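Local coordinates for protein N-(5'-phosphoribosyl)anthranilate isomerase (Pyrococcus furiosus, PDB 4AAJ) that catalyses the isomerisation of N-(5-phospho-beta-D-ribosyl)anthranilate to 1-(2-carboxyphenylamino)-1-deoxy-D-ribulose 5-phosphate, a step of tryptophan biosynthesis, at residues Ala61-Ile64 and Ile65-Ser68; Gln105-Asp108 and Thr109-Glu113; Val201-Gly204 and Val205-Tyr208. One frame throughout, in Å; residues are numbered along the deposited sequence.

Contact 1: residues Ala61-Ile64 and Ile65-Ser68; sequences AREI and IENS
Ile65 turns back over the carbonyl of Ala61, one helical turn earlier, in a local contact within the later turns of helix 58-67, which connects barrel strands 43-47 and 72-76. Two regular i to i+4 bonds hold the backbone: Ile65 N donates to Ala61 O over 2.9 Å with an N-H...O angle of 169°, and Glu66 N donates to Arg62 O, also over 2.9 Å. Beyond them, Asn67 N is shared weakly between Glu63 O at 3.3 Å and Ile64 O at 3.4 Å. With its CG1 anti to the carbonyl carbon (chi1 -67°), Ile65 carries that branch back along the helix until CG1 lies 3.2 Å from Ala61 O. Ala61, with only a methyl group, fits against Val46 of strand 43-47, where Ile64 also packs, while Ile65 faces the neighbouring helix 81-91 and the loop after it, touching Thr91 and Ala93. On the outer side Glu66 runs beside Glu63, both pointing the same way with their carboxylate planes only 9° apart, and Glu66 OE2 comes 4.0 Å from the methylene CG of Glu63. Glu63 OE1 is paired with Lys60, and Arg62 forms a salt bridge with Glu59 and donates to the carbonyl of Arg90. The hydroxyl of Ser68 is hydrogen-bonded to Ile70 O. An amphipathic helix, apolar toward the strands and the next helix and charged outward, is typical of the outer layer of a TIM barrel.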
ATOM      1  N   ALA A  61     -10.928   6.976 -10.917  1.00 29.27           N
ATOM      2  CA  ALA A  61     -10.880   6.434  -9.546  1.00 29.24           C
ATOM      3  C   ALA A  61     -12.283   6.030  -9.072  1.00 28.96           C
ATOM      4  O   ALA A  61     -12.473   4.929  -8.563  1.00 28.91           O
ATOM      5  CB  ALA A  61     -10.254   7.448  -8.586  1.00 26.83           C
ATOM      6  N   ARG A  62     -13.256   6.925  -9.253  1.00 29.51           N
ATOM      7  CA  ARG A  62     -14.663   6.677  -8.912  1.00 32.93           C
ATOM      8  C   ARG A  62     -15.184   5.398  -9.560  1.00 31.64           C
ATOM      9  O   ARG A  62     -15.826   4.566  -8.883  1.00 30.38           O
ATOM     10  CB  ARG A  62     -15.496   7.862  -9.383  1.00 37.28           C
ATOM     11  CG  ARG A  62     -16.696   8.233  -8.537  1.00 42.05           C
ATOM     12  CD  ARG A  62     -16.867   9.753  -8.515  1.00 45.20           C
ATOM     13  NE  ARG A  62     -16.789  10.394  -9.837  1.00 47.31           N
ATOM     14  CZ  ARG A  62     -16.347  11.635 -10.066  1.00 48.87           C
ATOM     15  NH1 ARG A  62     -15.912  12.403  -9.074  1.00 46.91           N
ATOM     16  NH2 ARG A  62     -16.327  12.113 -11.307  1.00 47.60           N
ATOM     17  N   GLU A  63     -14.914   5.238 -10.857  1.00 29.40           N
ATOM     18  CA  GLU A  63     -15.320   4.032 -11.604  1.00 32.11           C
ATOM     19  C   GLU A  63     -14.711   2.749 -11.055  1.00 31.32           C
ATOM     20  O   GLU A  63     -15.382   1.717 -10.970  1.00 30.80           O
ATOM     21  CB  GLU A  63     -14.913   4.142 -13.060  1.00 33.63           C
ATOM     22  CG  GLU A  63     -15.674   5.195 -13.828  1.00 34.57           C
ATOM     23  CD  GLU A  63     -15.157   5.379 -15.240  1.00 35.35           C
ATOM     24  OE1 GLU A  63     -14.378   4.530 -15.732  1.00 36.88           O
ATOM     25  OE2 GLU A  63     -15.549   6.382 -15.863  1.00 38.70           O
ATOM     26  N   ILE A  64     -13.432   2.807 -10.704  1.00 28.82           N
ATOM     27  CA  ILE A  64     -12.738   1.615 -10.210  1.00 27.48           C
ATOM     28  C   ILE A  64     -13.297   1.253  -8.835  1.00 28.11           C
ATOM     29  O   ILE A  64     -13.598   0.069  -8.584  1.00 29.17           O
ATOM     30  CB  ILE A  64     -11.209   1.807 -10.197  1.00 28.85           C
ATOM     31  CG1 ILE A  64     -10.659   1.659 -11.624  1.00 28.36           C
ATOM     32  CG2 ILE A  64     -10.519   0.773  -9.319  1.00 28.50           C
ATOM     33  CD1 ILE A  64      -9.341   2.373 -11.857  1.00 29.56           C
ATOM     34  N   ILE A  65     -13.452   2.260  -7.978  1.00 26.15           N
ATOM     35  CA  ILE A  65     -13.984   2.074  -6.613  1.00 27.12           C
ATOM     36  C   ILE A  65     -15.411   1.503  -6.631  1.00 28.83           C
ATOM     37  O   ILE A  65     -15.711   0.539  -5.916  1.00 28.40           O
ATOM     38  CB  ILE A  65     -13.919   3.385  -5.800  1.00 27.51           C
ATOM     39  CG1 ILE A  65     -12.439   3.751  -5.546  1.00 28.25           C
ATOM     40  CG2 ILE A  65     -14.725   3.283  -4.505  1.00 28.27           C
ATOM     41  CD1 ILE A  65     -12.221   5.144  -4.981  1.00 27.25           C
ATOM     42  N   GLU A  66     -16.282   2.096  -7.443  1.00 28.67           N
ATOM     43  CA  GLU A  66     -17.683   1.677  -7.456  1.00 30.39           C
ATOM     44  C   GLU A  66     -17.903   0.271  -8.023  1.00 30.18           C
ATOM     45  O   GLU A  66     -18.950  -0.341  -7.751  1.00 31.71           O
ATOM     46  CB  GLU A  66     -18.549   2.697  -8.202  1.00 31.15           C
ATOM     47  CG  GLU A  66     -18.399   2.619  -9.714  1.00 31.72           C
ATOM     48  CD  GLU A  66     -19.101   3.736 -10.454  1.00 34.24           C
ATOM     49  OE1 GLU A  66     -19.909   4.464  -9.832  1.00 33.06           O
ATOM     50  OE2 GLU A  66     -18.837   3.866 -11.678  1.00 34.54           O
ATOM     51  N   ASN A  67     -16.955  -0.229  -8.815  1.00 26.84           N
ATOM     52  CA  ASN A  67     -17.110  -1.522  -9.489  1.00 29.29           C
ATOM     53  C   ASN A  67     -16.325  -2.671  -8.858  1.00 29.85           C
ATOM     54  O   ASN A  67     -16.399  -3.818  -9.310  1.00 30.19           O
ATOM     55  CB  ASN A  67     -16.728  -1.380 -10.959  1.00 30.52           C
ATOM     56  CG  ASN A  67     -17.769  -0.622 -11.742  1.00 33.28           C
ATOM     57  OD1 ASN A  67     -17.527   0.488 -12.241  1.00 33.17           O
ATOM     58  ND2 ASN A  67     -18.955  -1.196 -11.826  1.00 29.17           N
ATOM     59  N   SER A  68     -15.556  -2.360  -7.819  1.00 27.85           N
ATOM     60  CA  SER A  68     -14.636  -3.340  -7.280  1.00 28.52           C
ATOM     61  C   SER A  68     -15.249  -4.264  -6.219  1.00 28.23           C
ATOM     62  O   SER A  68     -15.987  -3.824  -5.345  1.00 30.65           O
ATOM     63  CB  SER A  68     -13.410  -2.639  -6.699  1.00 28.84           C
ATOM     64  OG  SER A  68     -12.466  -3.589  -6.248  1.00 29.41           O
TER

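Contact 2: residues Gln105-Asp108 and Thr109-Glu113; sequences QTID and TLKKE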
ATOM      1  N   GLN A 105      -3.163  14.348  13.442  1.00 43.82           N
ATOM      2  CA  GLN A 105      -4.472  14.989  13.641  1.00 44.56           C
ATOM      3  C   GLN A 105      -5.353  14.916  12.399  1.00 42.97           C
ATOM      4  O   GLN A 105      -6.567  14.759  12.497  1.00 42.38           O
ATOM      5  CB  GLN A 105      -4.314  16.448  14.086  1.00 46.28           C
ATOM      6  CG  GLN A 105      -3.793  16.623  15.503  1.00 47.16           C
ATOM      7  CD  GLN A 105      -2.288  16.436  15.644  1.00 49.96           C
ATOM      8  OE1 GLN A 105      -1.577  16.139  14.673  1.00 48.40           O
ATOM      9  NE2 GLN A 105      -1.794  16.614  16.863  1.00 45.56           N
ATOM     10  N   THR A 106      -4.727  15.041  11.233  1.00 40.68           N
ATOM     11  CA  THR A 106      -5.414  14.933   9.957  1.00 38.17           C
ATOM     12  C   THR A 106      -5.910  13.505   9.748  1.00 37.15           C
ATOM     13  O   THR A 106      -7.068  13.279   9.390  1.00 37.11           O
ATOM     14  CB  THR A 106      -4.462  15.335   8.810  1.00 37.29           C
ATOM     15  OG1 THR A 106      -4.252  16.755   8.844  1.00 40.42           O
ATOM     16  CG2 THR A 106      -5.031  14.938   7.459  1.00 37.10           C
ATOM     17  N   ILE A 107      -5.028  12.541   9.985  1.00 36.26           N
ATOM     18  CA  ILE A 107      -5.389  11.140   9.837  1.00 36.16           C
ATOM     19  C   ILE A 107      -6.542  10.777  10.779  1.00 38.07           C
ATOM     20  O   ILE A 107      -7.509  10.124  10.375  1.00 35.99           O
ATOM     21  CB  ILE A 107      -4.161  10.226  10.041  1.00 38.25           C
ATOM     22  CG1 ILE A 107      -3.265  10.288   8.792  1.00 38.58           C
ATOM     23  CG2 ILE A 107      -4.595   8.808  10.387  1.00 36.69           C
ATOM     24  CD1 ILE A 107      -1.878   9.711   8.981  1.00 41.50           C
ATOM     25  N   ASP A 108      -6.451  11.226  12.027  1.00 39.08           N
ATOM     26  CA  ASP A 108      -7.477  10.913  13.008  1.00 39.94           C
ATOM     27  C   ASP A 108      -8.832  11.508  12.633  1.00 37.37           C
ATOM     28  O   ASP A 108      -9.861  10.835  12.760  1.00 40.19           O
ATOM     29  CB  ASP A 108      -7.056  11.363  14.409  1.00 44.15           C
ATOM     30  CG  ASP A 108      -7.827  10.645  15.502  1.00 50.57           C
ATOM     31  OD1 ASP A 108      -8.061   9.419  15.374  1.00 53.50           O
ATOM     32  OD2 ASP A 108      -8.206  11.309  16.488  1.00 54.46           O
ATOM     33  N   THR A 109      -8.834  12.754  12.171  1.00 36.20           N
ATOM     34  CA  THR A 109     -10.075  13.429  11.774  1.00 35.67           C
ATOM     35  C   THR A 109     -10.706  12.830  10.507  1.00 35.23           C
ATOM     36  O   THR A 109     -11.930  12.739  10.408  1.00 34.98           O
ATOM     37  CB  THR A 109      -9.878  14.955  11.632  1.00 35.93           C
ATOM     38  OG1 THR A 109      -9.266  15.465  12.823  1.00 39.85           O
ATOM     39  CG2 THR A 109     -11.215  15.658  11.416  1.00 39.26           C
ATOM     40  N   LEU A 110      -9.879  12.411   9.545  1.00 33.92           N
ATOM     41  CA  LEU A 110     -10.389  11.701   8.375  1.00 32.97           C
ATOM     42  C   LEU A 110     -11.101  10.398   8.759  1.00 33.34           C
ATOM     43  O   LEU A 110     -12.151  10.087   8.205  1.00 33.47           O
ATOM     44  CB  LEU A 110      -9.285  11.418   7.344  1.00 33.30           C
ATOM     45  CG  LEU A 110      -8.610  12.621   6.684  1.00 32.31           C
ATOM     46  CD1 LEU A 110      -7.413  12.134   5.881  1.00 32.18           C
ATOM     47  CD2 LEU A 110      -9.571  13.403   5.806  1.00 30.79           C
ATOM     48  N   LYS A 111     -10.535   9.661   9.710  1.00 35.47           N
ATOM     49  CA  LYS A 111     -11.171   8.431  10.208  1.00 39.66           C
ATOM     50  C   LYS A 111     -12.538   8.694  10.824  1.00 40.84           C
ATOM     51  O   LYS A 111     -13.496   7.993  10.521  1.00 41.03           O
ATOM     52  CB  LYS A 111     -10.277   7.719  11.221  1.00 39.97           C
ATOM     53  CG  LYS A 111      -9.090   7.002  10.603  1.00 41.43           C
ATOM     54  CD  LYS A 111      -8.137   6.415  11.644  1.00 43.88           C
ATOM     55  CE  LYS A 111      -8.813   5.433  12.594  1.00 47.51           C
ATOM     56  NZ  LYS A 111      -9.400   4.233  11.930  1.00 48.12           N
ATOM     57  N   LYS A 112     -12.627   9.717  11.670  1.00 44.03           N
ATOM     58  CA  LYS A 112     -13.869  10.019  12.388  1.00 46.43           C
ATOM     59  C   LYS A 112     -14.946  10.531  11.447  1.00 44.60           C
ATOM     60  O   LYS A 112     -16.056   9.996  11.423  1.00 45.34           O
ATOM     61  CB  LYS A 112     -13.632  11.015  13.529  1.00 48.04           C
ATOM     62  CG  LYS A 112     -12.595  10.579  14.555  1.00 55.44           C
ATOM     63  CD  LYS A 112     -12.882   9.194  15.125  1.00 58.67           C
ATOM     64  CE  LYS A 112     -11.687   8.647  15.897  1.00 60.54           C
ATOM     65  NZ  LYS A 112     -11.247   9.556  16.995  1.00 63.59           N
ATOM     66  N   GLU A 113     -14.607  11.551  10.661  1.00 41.55           N
ATOM     67  CA  GLU A 113     -15.565  12.191   9.762  1.00 41.31           C
ATOM     68  C   GLU A 113     -16.034  11.273   8.642  1.00 41.26           C
ATOM     69  O   GLU A 113     -17.207  11.295   8.271  1.00 43.53           O
ATOM     70  CB  GLU A 113     -14.977  13.490   9.191  1.00 43.77           C
ATOM     71  CG  GLU A 113     -15.894  14.243   8.237  1.00 45.15           C
ATOM     72  CD  GLU A 113     -15.402  15.642   7.903  1.00 48.01           C
ATOM     73  OE1 GLU A 113     -14.319  16.040   8.383  1.00 50.48           O
ATOM     74  OE2 GLU A 113     -16.102  16.349   7.151  1.00 50.23           O
TER
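Thr109 and Gln105 meet through two hydrogen bonds to one carbonyl, one turn apart in helix 104-114, which joins strands 95-98 and 117-123 in a beta-alpha-beta unit. The hydroxyl Thr109 OG1 donates to Gln105 O over 2.8 Å, and Thr109 N reaches the same oxygen over 3.0 Å. The two donors approach from opposite faces of the carbonyl plane, tilted 22° and 34° from it. OG1 gets there because it stands anti to the carbonyl carbon, beside its own backbone N (chi1 -52°), as threonine often does in helices. Backbone bonds also run from Leu110 N to Thr106 O, Lys111 N to Ile107 O and Lys112 N to Asp108 O.

Charge contributes a salt bridge between Asp108 OD2 and Lys112 NZ at 3.5 Å. CG of Lys112 lies against Asp108 O, and the bends at chi2 and chi4 bring NZ back to the carboxylate, almost equally near both oxygens. Asp108 OD1 also takes a weak hydrogen bond from Asn146 ND2, and the Lys111 amine pairs with Asp148.

Apolar contact lies on the flank that faces helix 81-91: Thr106 CG2 is 4.0 Å from Leu110 CD1, both running toward Phe81 and Trp84, while Ile107 packs on Val118.

The chemistry implies backbone bonding supplemented by threonine, with a long, probably modest ion pair at the helix surface and apolar side chains turned to the neighbouring helix and to strand 117-123.

Contact 3: residues Val201-Gly204 and Val205-Tyr208; sequences VSSG and VEKY. With SO4 (sulfate ion), chain B.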
ATOM      1  N   VAL A 201       2.656  -4.818  -4.266  1.00 30.70           N
ATOM      2  CA  VAL A 201       3.454  -4.756  -5.495  1.00 32.47           C
ATOM      3  C   VAL A 201       2.749  -3.927  -6.573  1.00 33.99           C
ATOM      4  O   VAL A 201       1.514  -3.889  -6.624  1.00 32.25           O
ATOM      5  CB  VAL A 201       3.774  -6.185  -6.014  1.00 33.45           C
ATOM      6  CG1 VAL A 201       2.505  -6.985  -6.241  1.00 32.67           C
ATOM      7  CG2 VAL A 201       4.621  -6.147  -7.283  1.00 34.78           C
ATOM      8  N   SER A 202       3.538  -3.246  -7.409  1.00 35.67           N
ATOM      9  CA  SER A 202       3.009  -2.510  -8.549  1.00 37.46           C
ATOM     10  C   SER A 202       3.759  -2.891  -9.837  1.00 40.95           C
ATOM     11  O   SER A 202       3.246  -3.675 -10.636  1.00 40.31           O
ATOM     12  CB  SER A 202       3.049  -0.997  -8.304  1.00 38.98           C
ATOM     13  OG  SER A 202       2.369  -0.292  -9.329  1.00 41.93           O
ATOM     14  N   SER A 203       4.964  -2.338 -10.019  1.00 42.78           N
ATOM     15  CA  SER A 203       5.796  -2.570 -11.212  1.00 44.94           C
ATOM     16  C   SER A 203       6.185  -4.023 -11.432  1.00 46.39           C
ATOM     17  O   SER A 203       6.313  -4.471 -12.580  1.00 47.54           O
ATOM     18  CB  SER A 203       7.075  -1.731 -11.144  1.00 45.40           C
ATOM     19  OG  SER A 203       6.758  -0.355 -11.146  1.00 49.47           O
ATOM     20  N   GLY A 204       6.376  -4.751 -10.335  1.00 45.42           N
ATOM     21  CA  GLY A 204       6.797  -6.149 -10.376  1.00 45.52           C
ATOM     22  C   GLY A 204       5.859  -7.101 -11.094  1.00 47.12           C
ATOM     23  O   GLY A 204       6.281  -8.175 -11.535  1.00 47.32           O
ATOM     24  N   VAL A 205       4.589  -6.716 -11.209  1.00 45.70           N
ATOM     25  CA  VAL A 205       3.589  -7.527 -11.912  1.00 44.82           C
ATOM     26  C   VAL A 205       3.092  -6.867 -13.213  1.00 45.01           C
ATOM     27  O   VAL A 205       2.015  -7.198 -13.723  1.00 46.59           O
ATOM     28  CB  VAL A 205       2.414  -7.934 -10.986  1.00 43.84           C
ATOM     29  CG1 VAL A 205       2.898  -8.898  -9.913  1.00 43.04           C
ATOM     30  CG2 VAL A 205       1.742  -6.717 -10.360  1.00 41.56           C
ATOM     31  N   GLU A 206       3.893  -5.945 -13.746  1.00 46.99           N
ATOM     32  CA  GLU A 206       3.531  -5.159 -14.928  1.00 48.79           C
ATOM     33  C   GLU A 206       4.341  -5.540 -16.164  1.00 53.44           C
ATOM     34  O   GLU A 206       5.450  -6.067 -16.054  1.00 50.93           O
ATOM     35  CB  GLU A 206       3.756  -3.670 -14.669  1.00 48.93           C
ATOM     36  CG  GLU A 206       2.640  -2.958 -13.928  1.00 49.53           C
ATOM     37  CD  GLU A 206       2.909  -1.473 -13.762  1.00 50.22           C
ATOM     38  OE1 GLU A 206       3.887  -0.972 -14.357  1.00 52.95           O
ATOM     39  OE2 GLU A 206       2.144  -0.796 -13.039  1.00 50.29           O
ATOM     40  N   LYS A 207       3.762  -5.255 -17.331  1.00 54.04           N
ATOM     41  CA  LYS A 207       4.454  -5.298 -18.623  1.00 58.15           C
ATOM     42  C   LYS A 207       3.918  -4.176 -19.500  1.00 57.42           C
ATOM     43  O   LYS A 207       2.713  -4.105 -19.758  1.00 58.49           O
ATOM     44  CB  LYS A 207       4.273  -6.647 -19.324  1.00 57.91           C
ATOM     45  CG  LYS A 207       5.311  -7.693 -18.936  1.00 59.81           C
ATOM     46  CD  LYS A 207       5.510  -8.744 -20.018  1.00 59.82           C
ATOM     47  CE  LYS A 207       4.422  -9.808 -19.992  1.00 63.38           C
ATOM     48  NZ  LYS A 207       4.787 -10.996 -20.814  1.00 67.04           N
ATOM     49  N   TYR A 208       4.819  -3.299 -19.938  1.00 58.88           N
ATOM     50  CA  TYR A 208       4.475  -2.111 -20.736  1.00 60.81           C
ATOM     51  C   TYR A 208       3.521  -1.149 -20.001  1.00 59.62           C
ATOM     52  O   TYR A 208       2.663  -0.504 -20.621  1.00 58.83           O
ATOM     53  CB  TYR A 208       3.915  -2.501 -22.116  1.00 65.27           C
ATOM     54  CG  TYR A 208       4.744  -3.519 -22.881  1.00 68.66           C
ATOM     55  CD1 TYR A 208       5.765  -3.114 -23.744  1.00 70.61           C
ATOM     56  CD2 TYR A 208       4.495  -4.889 -22.749  1.00 70.08           C
ATOM     57  CE1 TYR A 208       6.518  -4.044 -24.447  1.00 72.96           C
ATOM     58  CE2 TYR A 208       5.241  -5.825 -23.447  1.00 72.64           C
ATOM     59  CZ  TYR A 208       6.250  -5.399 -24.294  1.00 74.61           C
ATOM     60  OH  TYR A 208       6.988  -6.331 -24.984  1.00 77.92           O
TER
HETATM   61  S   SO4 B1207       6.775  -1.410  -6.714  1.00 47.99           S
HETATM   62  O1  SO4 B1207       6.066  -0.622  -5.687  1.00 53.70           O
HETATM   63  O2  SO4 B1207       6.456  -0.815  -8.029  1.00 49.55           O
HETATM   64  O3  SO4 B1207       6.341  -2.818  -6.699  1.00 47.45           O
HETATM   65  O4  SO4 B1207       8.227  -1.357  -6.437  1.00 51.50           O
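A sulfate ion sits at the C-terminal end of barrel strand 198-201, gripped by the backbone of the short turn that follows. Ser202 N donates to its O3 over 2.9 Å, and Ser203 N to its O2 over 2.9 Å with an N-H...O angle of 164°. Ser203 OG adds a weak bond to O2, and Gly181 N, from the loop after strand 176-179, is a further donor. Small residues suit this rim, since the anion is held chiefly by peptide N-H groups.

Next comes a 3-10 turn at Ser203 and Gly204, where little room is left for a side chain beside Val201 CG2. Glu206 N bonds Ser203 O at 3.1 Å, approaching from above the carbonyl plane, while Val205 N makes a weaker bond to Ser202 O. Val201 CG1 meets Val205 CG1 at 4.2 Å, both valines buried against Ile25 and Phe219. Glu206 extends past Ser202 O, putting OE2 3.8 Å from Ser202 OG; Lys211 bridges these two atoms, and Ser202 OG is also hydrogen-bonded to Cys26 O.

The arrangement is consistent with the main-chain phosphate site of TIM barrels acting on phosphorylated substrates; the sulfate, probably from the crystallisation liquor, may mark the substrate phosphate.

Overall arrangement
The three contacts follow one another along a single chain folded as an eight-stranded parallel barrel ringed by helices. Contact 1 lies in helix 58-67, between the second and third strands, and contact 2 in helix 104-114, between the fourth and fifth; their centres are 23 Å apart, and helix 81-91 touches both. Contact 3 begins at the end of the last barrel strand, 198-201, which closes the barrel beside strand 22-25. Its centre is 21 Å from that of contact 1 and 32 Å from that of contact 2, on the opposite side of the chain's centre. None touches another: two belong to the outer helical layer, the third to the anion-binding rim.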